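Local coordinates for penicillin-binding 1 transmembrane protein MrcA (Nitrosomonas europaea ATCC 19718, PDB 3D0F) that probably builds and cross-links peptidoglycan as a bifunctional glycosyltransferase and transpeptidase, and is represented here by its OB-like domain alone, at residues A[43-46]-A[47-50]. Residues are numbered along the deposited sequence; the frame is centred on the assembly and turned at random.
Sequences SATP and GAVE
S43 and E50 face each other as an antiparallel hydrogen-bonded pair, and the better half of that pair is the bond from E50 N to S43 O at 3.0 Å; the return bond from S43 N to E50 O is weak. V49 CA lies 3.4 Å from the same oxygen, S43 O, in a CA-H...O contact. Next along, A44 and V49 form the non-hydrogen-bonded pair. The valine has CG1 anti to the backbone N (chi1 168°), which leaves CG2 as the branch that meets A44 CB, 4.1 Å away. This face is the packed one: V49 is buried and also touches L66 and L73, while A44 rests on I84. The two strands, 37-45 and 48-53, make a beta hairpin in the antiparallel sheet of the OB-like domain, and V49 continues the pairing outward through backbone bonds with I61 of strand 58-61. The reverse face, carrying S43, T45, A48 and E50, is looser and more open to solvent. Here S43 OG lies against the CB and CG of E50, 3.4 Å from each, without a bond to the carboxylate, whose OE2 makes a long, weak ion pair with R60. A water 2.7 Å from S43 OG donates to A48 O, tying the serine hydroxyl to the opposite strand. That carbonyl oxygen, A48 O, is thus held by two donors, the water and T45 N, the latter at 2.9 Å. At the exposed turn through P46 and G47, T45 OG1, set between its backbone N and carbonyl carbon (chi1 72°), is turned to the amides of the turn and accepts G47 N at 3.2 Å. A48 N divides itself between this hydroxyl oxygen and T45 O, both bonds weak.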
loop_
_atom_site.group_PDB
_atom_site.type_symbol
_atom_site.label_atom_id
_atom_site.label_comp_id
_atom_site.label_asym_id
_atom_site.label_seq_id
_atom_site.Cartn_x
_atom_site.Cartn_y
_atom_site.Cartn_z
ATOM N N SER A 43 -14.613 -0.705 -16.408
ATOM C CA SER A 43 -16.013 -0.747 -16.588
ATOM C C SER A 43 -16.699 -0.420 -15.281
ATOM O O SER A 43 -16.149 -0.689 -14.226
ATOM C CB SER A 43 -16.426 -2.112 -17.088
ATOM O OG SER A 43 -16.348 -3.074 -16.077
ATOM N N ALA A 44 -17.919 0.117 -15.360
ATOM C CA ALA A 44 -18.665 0.480 -14.148
ATOM C C ALA A 44 -20.141 0.426 -14.346
ATOM O O ALA A 44 -20.679 0.933 -15.334
ATOM C CB ALA A 44 -18.291 1.847 -13.665
ATOM N N THR A 45 -20.785 -0.255 -13.423
ATOM C CA THR A 45 -22.250 -0.292 -13.259
ATOM C C THR A 45 -22.561 -0.158 -11.760
ATOM O O THR A 45 -21.666 -0.312 -10.921
ATOM C CB THR A 45 -22.837 -1.613 -13.773
ATOM O OG1 THR A 45 -22.500 -2.668 -12.863
ATOM C CG2 THR A 45 -22.324 -1.952 -15.200
ATOM N N PRO A 46 -23.841 0.018 -11.383
ATOM C CA PRO A 46 -24.125 0.061 -9.949
ATOM C C PRO A 46 -23.801 -1.253 -9.208
ATOM O O PRO A 46 -23.676 -1.257 -7.956
ATOM C CB PRO A 46 -25.643 0.344 -9.914
ATOM C CG PRO A 46 -25.911 1.020 -11.150
ATOM C CD PRO A 46 -25.044 0.323 -12.173
ATOM N N GLY A 47 -23.706 -2.344 -9.952
ATOM C CA GLY A 47 -23.439 -3.673 -9.369
ATOM C C GLY A 47 -21.993 -4.130 -9.416
ATOM O O GLY A 47 -21.647 -5.056 -8.720
ATOM N N ALA A 48 -21.145 -3.525 -10.258
ATOM C CA ALA A 48 -19.774 -3.985 -10.358
ATOM C C ALA A 48 -18.891 -2.941 -11.030
ATOM O O ALA A 48 -19.283 -2.348 -12.025
ATOM C CB ALA A 48 -19.729 -5.225 -11.188
ATOM N N VAL A 49 -17.703 -2.755 -10.493
ATOM C CA VAL A 49 -16.669 -1.950 -11.110
ATOM C C VAL A 49 -15.473 -2.871 -11.333
ATOM O O VAL A 49 -15.017 -3.548 -10.386
ATOM C CB VAL A 49 -16.289 -0.789 -10.166
ATOM C CG1 VAL A 49 -15.020 -0.100 -10.643
ATOM C CG2 VAL A 49 -17.494 0.152 -9.992
ATOM N N GLU A 50 -14.946 -2.883 -12.563
ATOM C CA GLU A 50 -13.686 -3.568 -12.870
ATOM C C GLU A 50 -12.614 -2.488 -12.968
ATOM O O GLU A 50 -12.822 -1.475 -13.641
ATOM C CB GLU A 50 -13.771 -4.296 -14.223
ATOM C CG GLU A 50 -14.747 -5.434 -14.220
ATOM C CD GLU A 50 -14.377 -6.623 -15.113
ATOM O OE1 GLU A 50 -13.497 -6.519 -16.007
ATOM O OE2 GLU A 50 -15.016 -7.689 -14.889
HETATM O O HOH W 1 -18.509 -3.503 -14.530
#